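Local coordinates for Lin1840 protein (Listeria innocua serovar 6a, PDB 4ZOC) that probably hydrolyses terminal, non-reducing beta-D-glucosyl residues with release of beta-D-glucose, as a glycoside hydrolase family 3 beta-glucosidase involved in beta-1,2-glucan metabolism, at residues 49-52 against 53-57; 208-212 against 213-217; 218-221 against 222-225. The protein carries 2 engineered substitutions. One frame throughout, in Å; residues are numbered along the deposited sequence.

Contact 1 of 3, residues 49-52 against 53-57; sequences LTDA and HTENA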
loop_
_atom_site.group_PDB
_atom_site.type_symbol
_atom_site.label_atom_id
_atom_site.label_comp_id
_atom_site.label_asym_id
_atom_site.label_seq_id
_atom_site.Cartn_x
_atom_site.Cartn_y
_atom_site.Cartn_z
ATOM N N LEU A 49 -24.941 -32.602 -6.497
ATOM C CA LEU A 49 -25.714 -32.735 -5.253
ATOM C C LEU A 49 -26.858 -33.680 -5.529
ATOM O O LEU A 49 -27.488 -33.572 -6.597
ATOM C CB LEU A 49 -26.283 -31.401 -4.754
ATOM C CG LEU A 49 -25.239 -30.358 -4.317
ATOM C CD1 LEU A 49 -25.869 -28.969 -4.297
ATOM C CD2 LEU A 49 -24.729 -30.827 -2.988
ATOM N N THR A 50 -27.132 -34.552 -4.554
ATOM C CA THR A 50 -28.247 -35.479 -4.582
ATOM C C THR A 50 -29.263 -35.147 -3.506
ATOM O O THR A 50 -29.039 -34.300 -2.631
ATOM C CB THR A 50 -27.688 -36.850 -4.226
ATOM O OG1 THR A 50 -27.176 -36.800 -2.890
ATOM C CG2 THR A 50 -26.572 -37.259 -5.200
ATOM N N ASP A 51 -30.361 -35.891 -3.472
ATOM C CA ASP A 51 -31.327 -35.683 -2.428
ATOM C C ASP A 51 -30.778 -35.936 -1.055
ATOM O O ASP A 51 -31.181 -35.324 -0.047
ATOM C CB ASP A 51 -32.539 -36.599 -2.644
ATOM C CG ASP A 51 -33.435 -36.103 -3.718
ATOM O OD1 ASP A 51 -33.377 -34.912 -4.037
ATOM O OD2 ASP A 51 -34.251 -36.897 -4.240
ATOM N N ALA A 52 -29.920 -36.923 -0.971
ATOM C CA ALA A 52 -29.324 -37.211 0.292
ATOM C C ALA A 52 -28.523 -35.991 0.827
ATOM O O ALA A 52 -28.424 -35.781 2.038
ATOM C CB ALA A 52 -28.452 -38.463 0.192
ATOM N N HIS A 53 -27.968 -35.187 -0.045
ATOM C CA HIS A 53 -27.252 -33.957 0.397
ATOM C C HIS A 53 -28.260 -32.874 0.773
ATOM O O HIS A 53 -28.173 -32.300 1.837
ATOM C CB HIS A 53 -26.331 -33.422 -0.703
ATOM C CG HIS A 53 -25.224 -34.367 -1.057
ATOM N ND1 HIS A 53 -24.862 -34.621 -2.357
ATOM C CD2 HIS A 53 -24.405 -35.099 -0.289
ATOM C CE1 HIS A 53 -23.881 -35.503 -2.380
ATOM N NE2 HIS A 53 -23.576 -35.797 -1.129
ATOM N N THR A 54 -29.225 -32.602 -0.095
ATOM C CA THR A 54 -30.112 -31.493 0.126
ATOM C C THR A 54 -31.096 -31.703 1.280
ATOM O O THR A 54 -31.403 -30.769 2.018
ATOM C CB THR A 54 -30.769 -31.015 -1.180
ATOM O OG1 THR A 54 -31.675 -31.999 -1.688
ATOM C CG2 THR A 54 -29.714 -30.707 -2.212
ATOM N N GLU A 55 -31.503 -32.940 1.511
ATOM C CA GLU A 55 -32.404 -33.248 2.583
ATOM C C GLU A 55 -31.691 -33.218 3.907
ATOM O O GLU A 55 -32.337 -33.275 4.939
ATOM C CB GLU A 55 -33.023 -34.614 2.381
ATOM C CG GLU A 55 -33.898 -34.618 1.105
ATOM C CD GLU A 55 -34.482 -35.956 0.795
ATOM O OE1 GLU A 55 -35.235 -35.976 -0.154
ATOM O OE2 GLU A 55 -34.171 -36.960 1.493
ATOM N N ASN A 56 -30.348 -33.146 3.881
ATOM C CA ASN A 56 -29.542 -33.052 5.120
ATOM C C ASN A 56 -28.626 -31.790 5.251
ATOM O O ASN A 56 -27.902 -31.650 6.225
ATOM C CB ASN A 56 -28.703 -34.317 5.287
ATOM C CG ASN A 56 -29.596 -35.513 5.458
ATOM O OD1 ASN A 56 -30.276 -35.659 6.479
ATOM N ND2 ASN A 56 -29.711 -36.245 4.432
ATOM N N ALA A 57 -28.737 -30.885 4.312
ATOM C CA ALA A 57 -27.992 -29.616 4.387
ATOM C C ALA A 57 -28.317 -28.800 5.588
ATOM O O ALA A 57 -29.430 -28.823 6.108
ATOM C CB ALA A 57 -28.243 -28.817 3.108
HETATM O O HOH W 1 -31.894 -32.753 -4.259
HETATM O O HOH W 2 -35.488 -33.339 -2.355
#
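His53 folds back on Thr50 to complete a capping box at the start of the short helix 51-54, in the N-terminal TIM-barrel domain of this family 3 enzyme. In the usual way of such boxes, residues N-cap and N3 exchange bonds, here with an imidazole as the returning acceptor. His53 CB starts 3.4 Å from Thr50 O and 3.8 Å from Leu49 CD2. With CG anti to the carbonyl carbon (chi1 -64°), the ring swings back toward the N-cap. CG and CE1 lie nearer than CD2 and NE2 to Thr50 OG1, which sits over one ring face, 3.2 Å above the plane and offset toward the rim. ND1 accepts a nearly straight bond from Thr50 N at 3.2 Å, the donor standing 28° out of the ring plane. Beyond the cap, the imidazole meets the ring of His309 at a steep angle. The reciprocal half of the box is weak: His53 N reaches Thr50 OG1 at 3.4 Å. Thr50 O also takes the amide of Thr54, giving the helix its first regular turn. On another side of the turn, a water donates to Asp51 OD1 at 2.6 Å and joins it to Thr54 OG1. The like-charged Asp51 OD2 and Glu55 OE1 remain 4.3 Å apart, their carboxylate planes almost parallel. Further along the chain, Asn56 turns its amide back, and ND2 donates to Ala52 O at 2.8 Å, with the acceptor in the amide plane.

Contact 2 of 3, residues 208-212 against 213-217; sequences VNMST and RELYQ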
loop_
_atom_site.group_PDB
_atom_site.type_symbol
_atom_site.label_atom_id
_atom_site.label_comp_id
_atom_site.label_asym_id
_atom_site.label_seq_id
_atom_site.Cartn_x
_atom_site.Cartn_y
_atom_site.Cartn_z
ATOM N N VAL A 208 -3.365 -9.157 1.083
ATOM C CA VAL A 208 -3.285 -8.305 2.281
ATOM C C VAL A 208 -2.030 -8.732 2.984
ATOM O O VAL A 208 -1.791 -9.977 3.165
ATOM C CB VAL A 208 -4.466 -8.571 3.199
ATOM C CG1 VAL A 208 -4.314 -7.949 4.571
ATOM C CG2 VAL A 208 -5.775 -8.078 2.537
ATOM N N ASN A 209 -1.258 -7.763 3.398
ATOM C CA ASN A 209 -0.083 -8.060 4.269
ATOM C C ASN A 209 0.187 -6.881 5.202
ATOM O O ASN A 209 0.248 -5.703 4.761
ATOM C CB ASN A 209 1.144 -8.323 3.466
ATOM C CG ASN A 209 2.300 -8.767 4.338
ATOM O OD1 ASN A 209 3.203 -7.958 4.667
ATOM N ND2 ASN A 209 2.299 -10.049 4.706
ATOM N N MET A 210 0.281 -7.213 6.482
ATOM C CA MET A 210 0.669 -6.286 7.542
ATOM C C MET A 210 1.364 -7.100 8.655
ATOM O O MET A 210 1.219 -8.354 8.757
ATOM C CB MET A 210 -0.502 -5.469 8.125
ATOM C CG MET A 210 -1.548 -6.232 8.957
ATOM S SD MET A 210 -2.801 -7.102 7.995
ATOM C CE MET A 210 -3.648 -5.780 7.155
ATOM N N SER A 211 2.113 -6.408 9.477
ATOM C CA SER A 211 2.734 -7.062 10.629
ATOM C C SER A 211 1.606 -7.592 11.598
ATOM O O SER A 211 0.517 -7.065 11.671
ATOM C CB SER A 211 3.720 -6.167 11.343
ATOM O OG SER A 211 3.050 -5.183 12.153
ATOM N N THR A 212 1.922 -8.660 12.294
ATOM C CA THR A 212 1.051 -9.176 13.357
ATOM C C THR A 212 0.647 -8.089 14.336
ATOM O O THR A 212 -0.536 -7.922 14.681
ATOM C CB THR A 212 1.672 -10.359 14.030
ATOM O OG1 THR A 212 2.191 -11.301 13.043
ATOM C CG2 THR A 212 0.599 -11.041 14.872
ATOM N N ARG A 213 1.614 -7.240 14.700
ATOM C CA ARG A 213 1.343 -6.170 15.649
ATOM C C ARG A 213 0.315 -5.212 15.076
ATOM O O ARG A 213 -0.574 -4.771 15.784
ATOM C CB ARG A 213 2.615 -5.378 16.010
ATOM C CG ARG A 213 2.373 -4.292 17.096
ATOM C CD ARG A 213 3.610 -3.387 17.295
ATOM N NE ARG A 213 4.090 -2.982 15.953
ATOM C CZ ARG A 213 3.448 -2.113 15.161
ATOM N NH1 ARG A 213 2.328 -1.520 15.589
ATOM N NH2 ARG A 213 3.874 -1.858 13.874
ATOM N N GLU A 214 0.473 -4.862 13.781
ATOM C CA GLU A 214 -0.503 -3.929 13.172
ATOM C C GLU A 214 -1.907 -4.597 13.017
ATOM O O GLU A 214 -2.954 -3.977 13.247
ATOM C CB GLU A 214 -0.046 -3.470 11.784
ATOM C CG GLU A 214 0.752 -2.196 11.936
ATOM C CD GLU A 214 -0.064 -1.053 12.526
ATOM O OE1 GLU A 214 0.383 -0.526 13.644
ATOM O OE2 GLU A 214 -1.109 -0.736 11.871
ATOM N N LEU A 215 -1.910 -5.859 12.666
ATOM C CA LEU A 215 -3.178 -6.638 12.702
ATOM C C LEU A 215 -3.895 -6.511 14.029
ATOM O O LEU A 215 -5.059 -6.091 14.158
ATOM C CB LEU A 215 -2.880 -8.101 12.346
ATOM C CG LEU A 215 -4.137 -9.001 12.367
ATOM C CD1 LEU A 215 -5.095 -8.687 11.224
ATOM C CD2 LEU A 215 -3.585 -10.411 12.146
ATOM N N TYR A 216 -3.163 -6.777 15.110
ATOM C CA TYR A 216 -3.786 -6.595 16.451
ATOM C C TYR A 216 -4.165 -5.160 16.773
ATOM O O TYR A 216 -5.215 -4.890 17.421
ATOM C CB TYR A 216 -2.844 -7.084 17.560
ATOM C CG TYR A 216 -2.887 -8.589 17.832
ATOM C CD1 TYR A 216 -2.156 -9.463 17.132
ATOM C CD2 TYR A 216 -3.771 -9.104 18.812
ATOM C CE1 TYR A 216 -2.229 -10.832 17.375
ATOM C CE2 TYR A 216 -3.839 -10.457 19.055
ATOM C CZ TYR A 216 -3.049 -11.324 18.363
ATOM O OH TYR A 216 -3.099 -12.690 18.599
ATOM N N GLN A 217 -3.265 -4.224 16.417
ATOM C CA GLN A 217 -3.450 -2.834 16.837
ATOM C C GLN A 217 -4.665 -2.158 16.220
ATOM O O GLN A 217 -5.439 -1.476 16.924
ATOM C CB GLN A 217 -2.207 -1.934 16.468
ATOM C CG GLN A 217 -2.336 -0.549 17.023
ATOM C CD GLN A 217 -2.323 -0.553 18.544
ATOM O OE1 GLN A 217 -1.421 -1.098 19.167
ATOM N NE2 GLN A 217 -3.302 0.069 19.132
#
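Ser211 OG is gripped from two subunits: Glu214 N donates to it at 3.1 Å, and Asp242 of the second subunit hydrogen-bonds it through OD1. The hydroxyl lies between its own backbone N and carbonyl carbon (chi1 76°), and this brings it to the amide N-H of Glu214. The same Asp242 oxygen forms a salt bridge with Arg213 NH2, tying the turn into the dimer interface. Arg213 also spends NH1 on its neighbour Glu214, meeting the anti lone pair of OE1 at 2.9 Å with the carboxylate oxygen 20° out of the guanidinium plane. Ser211 is thus the N-cap of helix 212-219, which follows barrel strand 187-193 in the TIM-barrel domain, and its carbonyl O receives Leu215 N at 2.9 Å in a nearly straight bond. One turn along, Thr212 and Tyr216 run side by side and point the same way. Thr212 CG2 rests 3.8 Å from Tyr216 CE1, while Thr212 O lies at the ring's edge, in its plane, 3.3 Å from CD1. The phenol end is held by Glu260. In the loop before the helix, the bent chain of Met210, in the conformer given here, crosses Leu215 at about a right angle, its CG 4.1 Å from Leu215 CB.

Contact 3 of 3, residues 218-221 against 222-225; sequences NYLP and AYNA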
loop_
_atom_site.group_PDB
_atom_site.type_symbol
_atom_site.label_atom_id
_atom_site.label_comp_id
_atom_site.label_asym_id
_atom_site.label_seq_id
_atom_site.Cartn_x
_atom_site.Cartn_y
_atom_site.Cartn_z
ATOM N N ASN A 218 -4.835 -2.374 14.908
ATOM C CA ASN A 218 -5.790 -1.621 14.078
ATOM C C ASN A 218 -6.883 -2.467 13.387
ATOM O O ASN A 218 -8.013 -2.015 13.216
ATOM C CB ASN A 218 -5.046 -0.754 13.095
ATOM C CG ASN A 218 -4.331 0.406 13.795
ATOM O OD1 ASN A 218 -4.902 1.073 14.619
ATOM N ND2 ASN A 218 -3.098 0.630 13.470
ATOM N N TYR A 219 -6.512 -3.688 13.012
ATOM C CA TYR A 219 -7.386 -4.455 12.098
ATOM C C TYR A 219 -8.318 -5.411 12.838
ATOM O O TYR A 219 -9.386 -5.737 12.317
ATOM C CB TYR A 219 -6.528 -5.214 11.064
ATOM C CG TYR A 219 -6.061 -4.264 10.030
ATOM C CD1 TYR A 219 -4.968 -3.492 10.252
ATOM C CD2 TYR A 219 -6.796 -4.048 8.839
ATOM C CE1 TYR A 219 -4.593 -2.538 9.341
ATOM C CE2 TYR A 219 -6.370 -3.136 7.928
ATOM C CZ TYR A 219 -5.255 -2.392 8.182
ATOM O OH TYR A 219 -4.890 -1.386 7.288
ATOM N N LEU A 220 -7.915 -5.886 14.022
ATOM C CA LEU A 220 -8.766 -6.806 14.787
ATOM C C LEU A 220 -9.757 -6.183 15.801
ATOM O O LEU A 220 -10.763 -6.826 16.114
ATOM C CB LEU A 220 -7.910 -7.850 15.500
ATOM C CG LEU A 220 -7.064 -8.793 14.652
ATOM C CD1 LEU A 220 -6.278 -9.756 15.560
ATOM C CD2 LEU A 220 -8.007 -9.570 13.812
ATOM N N PRO A 221 -9.506 -4.950 16.293
ATOM C CA PRO A 221 -10.324 -4.523 17.411
ATOM C C PRO A 221 -11.850 -4.487 17.140
ATOM O O PRO A 221 -12.638 -4.837 18.035
ATOM C CB PRO A 221 -9.830 -3.128 17.654
ATOM C CG PRO A 221 -8.305 -3.309 17.520
ATOM C CD PRO A 221 -8.262 -4.112 16.198
ATOM N N ALA A 222 -12.292 -4.045 15.974
ATOM C CA ALA A 222 -13.717 -3.936 15.759
ATOM C C ALA A 222 -14.350 -5.319 15.750
ATOM O O ALA A 222 -15.429 -5.501 16.365
ATOM C CB ALA A 222 -14.075 -3.094 14.528
ATOM N N TYR A 223 -13.724 -6.311 15.126
ATOM C CA TYR A 223 -14.281 -7.701 15.171
ATOM C C TYR A 223 -14.458 -8.134 16.640
ATOM O O TYR A 223 -15.489 -8.720 17.043
ATOM C CB TYR A 223 -13.433 -8.750 14.445
ATOM C CG TYR A 223 -13.013 -8.446 13.041
ATOM C CD1 TYR A 223 -13.940 -8.165 12.015
ATOM C CD2 TYR A 223 -11.691 -8.386 12.730
ATOM C CE1 TYR A 223 -13.529 -7.892 10.686
ATOM C CE2 TYR A 223 -11.299 -8.071 11.448
ATOM C CZ TYR A 223 -12.222 -7.830 10.435
ATOM O OH TYR A 223 -11.720 -7.401 9.204
ATOM N N ASN A 224 -13.391 -7.912 17.386
ATOM C CA ASN A 224 -13.354 -8.351 18.755
ATOM C C ASN A 224 -14.475 -7.698 19.553
ATOM O O ASN A 224 -15.117 -8.340 20.388
ATOM C CB ASN A 224 -11.974 -8.090 19.396
ATOM C CG ASN A 224 -11.959 -8.524 20.833
ATOM O OD1 ASN A 224 -12.117 -9.684 21.117
ATOM N ND2 ASN A 224 -11.962 -7.577 21.739
ATOM N N ALA A 225 -14.709 -6.410 19.332
ATOM C CA ALA A 225 -15.713 -5.674 20.098
ATOM C C ALA A 225 -17.084 -6.241 19.815
ATOM O O ALA A 225 -17.866 -6.471 20.728
ATOM C CB ALA A 225 -15.700 -4.205 19.815
HETATM O O HOH W 3 -10.685 -2.831 13.630
HETATM O O HOH W 4 -10.107 -5.154 9.672
HETATM O O HOH W 5 -12.088 -5.128 12.799
HETATM O O HOH W 6 -11.884 -4.633 20.711
#
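Leu220 and Tyr223 cross at about a right angle where helix 212-219 gives way to helix 221-228, a water-bridged junction between two consecutive helices of the TIM-barrel domain. Leu220 CD2 lies 4.0 Å from Tyr223 CD2, so the methyl meets the aromatic ring at a carbon next to CG. Tyr223 has CG anti to its carbonyl carbon (chi1 -51°), and the ring therefore leans back along the chain toward the end of the first helix. There CE2 comes within 3.1 Å of Tyr219 O, approached obliquely. Phe193, at the end of a barrel strand, packs edge-to-face with the same ring, and Asp140 and the amide of Ala195 hold its hydroxyl.

The regular i to i+4 bonds are opened by water across the junction. One water bridges Asn218 O and Ala222 N. Another accepts from Tyr223 N and donates to Tyr219 O; it also lies over the centre of one face of the Tyr223 ring, 3.2 Å above the plane. A further water donates both to Tyr219 O and to Tyr223 OH, so that this carbonyl receives two waters. Direct bonding resumes at once: Asn224 N reaches Leu220 O at 3.1 Å, and Ala225 N reaches Pro221 O. Pro221, which has no amide hydrogen to give, stands in the first turn of the new helix. Asn224 extends with CG anti to the backbone N (chi1 179°), its OD1 held by Gln228. A water accepts from Asn224 ND2 at 3.1 Å and donates to Pro221 O at 2.8 Å.

All three contacts belong to the N-terminal TIM-barrel domain and follow one another along the chain. Contacts 2 and 3 are neighbours on helix 212-219, with centres about 11 Å apart: Leu215 O and Leu220 N, 2.9 Å apart, probably share a hydrogen bond, and Tyr216 O packs on Pro221 CD. Contact 1 is remote, its nearest atoms about 30 Å from contact 2 and about 26 Å from contact 3. Contacts 1 and 3 lie away from the glucose-binding residues Trp271, Trp409 and Glu473. Contact 2 faces the second subunit and the C-terminal part of the chain, with the Arg213 side chain about 14 Å from the bound magnesium ion.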